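Local coordinates for protein UDP-N-acetylglucosamine 2-epimerase (Methanocaldococcus jannaschii, PDB 4NES) that probably catalyses the reversible epimerization at C-2 that interconverts UDP-N-acetylglucosamine and UDP-N-acetylmannosamine, at residues V212-V222 with L248-L257. Sequence-based numbering, arbitrary orientation.
Sequences VDNKERLKNIV and LKEFNLFDKL
Lys215 lays the aliphatic part of its side chain over one face of the Phe251 ring, a clear case of a lysine used for its methylenes. Its CB stands 3.5 Å from the ring centroid and only 6° off the normal, a CH-pi contact. With CG anti to the backbone N (chi1 178°) and the chain extended beyond it, the lysine runs past Phe251 in the opposite sense, bringing CE to 3.5 Å from Phe251 O. The ring's edge meets other groups: Leu218 CD2 in its plane, and Val212 O, 3.4 Å from Phe251 CE2, near it. Were Phe251 cut back to an alanine, the Lys215 methylenes would probably lose their flat partner and a gap would open beside Leu218. Phe251 follows the last turn of helix 242-250, which a Schellman motif closes: Asn252, at positive phi, is its C-prime residue, with Leu253 N bonded to Leu248 O and Asn252 N to Lys249 O. That turn leads into helix 254-259, and both helices pack on helix 215-232, beside the parallel sheet of one domain of the GT-B fold. Deeper in, Leu218 crosses Leu248 at about a right angle, with Leu218 CD2 3.7 Å from Leu248 CD2. Leu253 slides past Leu218 to set Leu253 CD1 3.8 Å from Leu218 CG. Val222 CG1 touches Leu257 CD2 at 4.0 Å, and Leu257 in turn rests on Ile263 and Ile265 of the edge strand 263-266.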
loop_
_atom_site.group_PDB
_atom_site.type_symbol
_atom_site.label_atom_id
_atom_site.label_comp_id
_atom_site.label_asym_id
_atom_site.label_seq_id
_atom_site.Cartn_x
_atom_site.Cartn_y
_atom_site.Cartn_z
ATOM N N VAL A 212 -14.097 -9.614 -17.525
ATOM C CA VAL A 212 -14.408 -8.979 -18.799
ATOM C C VAL A 212 -13.162 -8.635 -19.611
ATOM O O VAL A 212 -13.256 -8.409 -20.815
ATOM C CB VAL A 212 -15.312 -7.719 -18.627
ATOM C CG1 VAL A 212 -16.569 -8.045 -17.804
ATOM C CG2 VAL A 212 -14.531 -6.566 -17.980
ATOM N N ASP A 213 -12.004 -8.600 -18.962
ATOM C CA ASP A 213 -10.748 -8.331 -19.671
ATOM C C ASP A 213 -10.166 -9.607 -20.279
ATOM O O ASP A 213 -9.237 -9.544 -21.080
ATOM C CB ASP A 213 -9.684 -7.734 -18.747
ATOM C CG ASP A 213 -10.025 -6.346 -18.246
ATOM O OD1 ASP A 213 -11.060 -5.757 -18.643
ATOM O OD2 ASP A 213 -9.230 -5.831 -17.434
ATOM N N ASN A 214 -10.709 -10.750 -19.865
ATOM C CA ASN A 214 -10.239 -12.084 -20.251
ATOM C C ASN A 214 -11.264 -12.653 -21.225
ATOM O O ASN A 214 -12.366 -13.019 -20.818
ATOM C CB ASN A 214 -10.160 -12.945 -18.975
ATOM C CG ASN A 214 -9.692 -14.375 -19.218
ATOM O OD1 ASN A 214 -9.893 -14.955 -20.281
ATOM N ND2 ASN A 214 -9.092 -14.964 -18.190
ATOM N N LYS A 215 -10.907 -12.734 -22.508
ATOM C CA LYS A 215 -11.882 -13.089 -23.541
ATOM C C LYS A 215 -12.558 -14.448 -23.356
ATOM O O LYS A 215 -13.765 -14.576 -23.558
ATOM C CB LYS A 215 -11.284 -12.989 -24.948
ATOM C CG LYS A 215 -12.272 -13.405 -26.042
ATOM C CD LYS A 215 -11.670 -13.318 -27.428
ATOM C CE LYS A 215 -12.697 -13.689 -28.489
ATOM N NZ LYS A 215 -12.178 -13.446 -29.866
ATOM N N GLU A 216 -11.805 -15.471 -22.975
ATOM C CA GLU A 216 -12.441 -16.779 -22.864
ATOM C C GLU A 216 -13.316 -16.898 -21.596
ATOM O O GLU A 216 -14.304 -17.636 -21.592
ATOM C CB GLU A 216 -11.425 -17.914 -23.044
ATOM C CG GLU A 216 -10.700 -17.873 -24.413
ATOM C CD GLU A 216 -11.624 -18.125 -25.609
ATOM O OE1 GLU A 216 -12.376 -19.117 -25.585
ATOM O OE2 GLU A 216 -11.599 -17.344 -26.584
ATOM N N ARG A 217 -12.992 -16.140 -20.547
ATOM C CA ARG A 217 -13.896 -16.059 -19.401
ATOM C C ARG A 217 -15.176 -15.325 -19.784
ATOM O O ARG A 217 -16.278 -15.761 -19.450
ATOM C CB ARG A 217 -13.247 -15.364 -18.199
ATOM C CG ARG A 217 -12.570 -16.304 -17.213
ATOM C CD ARG A 217 -12.275 -15.610 -15.884
ATOM N NE ARG A 217 -13.451 -15.480 -15.024
ATOM C CZ ARG A 217 -13.801 -16.364 -14.092
ATOM N NH1 ARG A 217 -13.070 -17.455 -13.902
ATOM N NH2 ARG A 217 -14.885 -16.162 -13.351
ATOM N N LEU A 218 -15.025 -14.213 -20.497
ATOM C CA LEU A 218 -16.177 -13.438 -20.947
ATOM C C LEU A 218 -17.047 -14.254 -21.900
ATOM O O LEU A 218 -18.273 -14.240 -21.792
ATOM C CB LEU A 218 -15.724 -12.139 -21.614
ATOM C CG LEU A 218 -16.812 -11.132 -21.996
ATOM C CD1 LEU A 218 -17.702 -10.820 -20.801
ATOM C CD2 LEU A 218 -16.167 -9.867 -22.521
ATOM N N LYS A 219 -16.407 -14.967 -22.825
ATOM C CA LYS A 219 -17.127 -15.851 -23.736
ATOM C C LYS A 219 -17.896 -16.929 -22.968
ATOM O O LYS A 219 -19.057 -17.217 -23.276
ATOM C CB LYS A 219 -16.161 -16.503 -24.727
ATOM C CG LYS A 219 -16.761 -17.688 -25.459
ATOM C CD LYS A 219 -15.791 -18.273 -26.467
ATOM C CE LYS A 219 -15.578 -17.326 -27.632
ATOM N NZ LYS A 219 -14.627 -17.885 -28.631
ATOM N N ASN A 220 -17.244 -17.518 -21.968
ATOM C CA ASN A 220 -17.891 -18.539 -21.143
ATOM C C ASN A 220 -19.137 -18.025 -20.434
ATOM O O ASN A 220 -20.141 -18.720 -20.344
ATOM C CB ASN A 220 -16.916 -19.109 -20.117
ATOM C CG ASN A 220 -16.001 -20.158 -20.701
ATOM O OD1 ASN A 220 -16.263 -20.697 -21.774
ATOM N ND2 ASN A 220 -14.915 -20.454 -19.995
ATOM N N ILE A 221 -19.053 -16.806 -19.909
ATOM C CA ILE A 221 -20.181 -16.202 -19.212
ATOM C C ILE A 221 -21.327 -15.898 -20.180
ATOM O O ILE A 221 -22.487 -16.209 -19.896
ATOM C CB ILE A 221 -19.746 -14.928 -18.464
ATOM C CG1 ILE A 221 -18.871 -15.304 -17.270
ATOM C CG2 ILE A 221 -20.964 -14.131 -17.989
ATOM C CD1 ILE A 221 -18.108 -14.143 -16.684
ATOM N N VAL A 222 -21.003 -15.298 -21.324
ATOM C CA VAL A 222 -22.007 -15.061 -22.362
ATOM C C VAL A 222 -22.702 -16.361 -22.803
ATOM O O VAL A 222 -23.930 -16.396 -22.906
ATOM C CB VAL A 222 -21.413 -14.319 -23.573
ATOM C CG1 VAL A 222 -22.394 -14.310 -24.737
ATOM C CG2 VAL A 222 -21.037 -12.894 -23.181
ATOM N N LEU A 248 -16.558 -6.179 -24.706
ATOM C CA LEU A 248 -17.429 -6.998 -25.547
ATOM C C LEU A 248 -17.223 -6.690 -27.025
ATOM O O LEU A 248 -17.221 -7.599 -27.860
ATOM C CB LEU A 248 -18.900 -6.815 -25.170
ATOM C CG LEU A 248 -19.314 -7.524 -23.881
ATOM C CD1 LEU A 248 -20.637 -6.970 -23.381
ATOM C CD2 LEU A 248 -19.412 -9.028 -24.111
ATOM N N LYS A 249 -17.041 -5.413 -27.342
ATOM C CA LYS A 249 -16.790 -5.013 -28.724
ATOM C C LYS A 249 -15.392 -5.436 -29.162
ATOM O O LYS A 249 -15.195 -5.868 -30.297
ATOM C CB LYS A 249 -16.972 -3.503 -28.887
ATOM C CG LYS A 249 -18.415 -3.042 -28.734
ATOM C CD LYS A 249 -18.500 -1.529 -28.615
ATOM C CE LYS A 249 -19.939 -1.051 -28.641
ATOM N NZ LYS A 249 -20.553 -1.237 -29.979
ATOM N N GLU A 250 -14.425 -5.320 -28.257
ATOM C CA GLU A 250 -13.049 -5.716 -28.559
ATOM C C GLU A 250 -12.953 -7.201 -28.907
ATOM O O GLU A 250 -12.196 -7.596 -29.803
ATOM C CB GLU A 250 -12.129 -5.398 -27.379
ATOM C CG GLU A 250 -10.722 -5.958 -27.551
ATOM C CD GLU A 250 -9.817 -5.653 -26.378
ATOM O OE1 GLU A 250 -10.318 -5.142 -25.356
ATOM O OE2 GLU A 250 -8.601 -5.923 -26.487
ATOM N N PHE A 251 -13.735 -8.017 -28.208
ATOM C CA PHE A 251 -13.692 -9.464 -28.381
ATOM C C PHE A 251 -14.764 -9.977 -29.339
ATOM O O PHE A 251 -14.979 -11.186 -29.440
ATOM C CB PHE A 251 -13.825 -10.159 -27.021
ATOM C CG PHE A 251 -12.717 -9.827 -26.062
ATOM C CD1 PHE A 251 -11.425 -9.617 -26.521
ATOM C CD2 PHE A 251 -12.970 -9.704 -24.704
ATOM C CE1 PHE A 251 -10.399 -9.306 -25.639
ATOM C CE2 PHE A 251 -11.951 -9.387 -23.820
ATOM C CZ PHE A 251 -10.666 -9.189 -24.284
ATOM N N ASN A 252 -15.429 -9.055 -30.032
ATOM C CA ASN A 252 -16.507 -9.393 -30.967
ATOM C C ASN A 252 -17.623 -10.240 -30.359
ATOM O O ASN A 252 -18.052 -11.231 -30.945
ATOM C CB ASN A 252 -15.956 -10.063 -32.232
ATOM C CG ASN A 252 -15.974 -9.141 -33.433
ATOM O OD1 ASN A 252 -14.989 -8.464 -33.726
ATOM N ND2 ASN A 252 -17.102 -9.107 -34.136
ATOM N N LEU A 253 -18.091 -9.840 -29.180
ATOM C CA LEU A 253 -19.200 -10.522 -28.526
ATOM C C LEU A 253 -20.418 -9.618 -28.403
ATOM O O LEU A 253 -21.527 -10.093 -28.158
ATOM C CB LEU A 253 -18.792 -11.005 -27.133
ATOM C CG LEU A 253 -17.793 -12.154 -27.038
ATOM C CD1 LEU A 253 -17.408 -12.391 -25.578
ATOM C CD2 LEU A 253 -18.387 -13.413 -27.647
ATOM N N PHE A 254 -20.212 -8.313 -28.567
ATOM C CA PHE A 254 -21.294 -7.357 -28.375
ATOM C C PHE A 254 -22.454 -7.598 -29.328
ATOM O O PHE A 254 -23.602 -7.684 -28.896
ATOM C CB PHE A 254 -20.808 -5.912 -28.501
ATOM C CG PHE A 254 -21.829 -4.902 -28.058
ATOM C CD1 PHE A 254 -22.101 -4.725 -26.708
ATOM C CD2 PHE A 254 -22.536 -4.150 -28.985
ATOM C CE1 PHE A 254 -23.044 -3.811 -26.290
ATOM C CE2 PHE A 254 -23.484 -3.230 -28.570
ATOM C CZ PHE A 254 -23.738 -3.062 -27.221
ATOM N N ASP A 255 -22.154 -7.712 -30.619
ATOM C CA ASP A 255 -23.197 -7.915 -31.617
ATOM C C ASP A 255 -24.003 -9.198 -31.391
ATOM O O ASP A 255 -25.186 -9.253 -31.708
ATOM C CB ASP A 255 -22.610 -7.868 -33.030
ATOM C CG ASP A 255 -22.416 -6.452 -33.531
ATOM O OD1 ASP A 255 -22.446 -5.516 -32.702
ATOM O OD2 ASP A 255 -22.225 -6.274 -34.753
ATOM N N LYS A 256 -23.374 -10.218 -30.819
ATOM C CA LYS A 256 -24.097 -11.440 -30.472
ATOM C C LYS A 256 -25.127 -11.253 -29.352
ATOM O O LYS A 256 -26.192 -11.867 -29.384
ATOM C CB LYS A 256 -23.121 -12.568 -30.142
ATOM C CG LYS A 256 -22.498 -13.178 -31.380
ATOM C CD LYS A 256 -21.197 -13.889 -31.066
ATOM C CE LYS A 256 -20.088 -13.410 -31.992
ATOM N NZ LYS A 256 -18.761 -13.980 -31.628
ATOM N N LEU A 257 -24.818 -10.410 -28.365
ATOM C CA LEU A 257 -25.778 -10.099 -27.306
ATOM C C LEU A 257 -26.958 -9.315 -27.863
ATOM O O LEU A 257 -28.116 -9.654 -27.617
ATOM C CB LEU A 257 -25.127 -9.277 -26.189
ATOM C CG LEU A 257 -24.153 -9.923 -25.207
ATOM C CD1 LEU A 257 -23.663 -8.870 -24.231
ATOM C CD2 LEU A 257 -24.786 -11.078 -24.453
#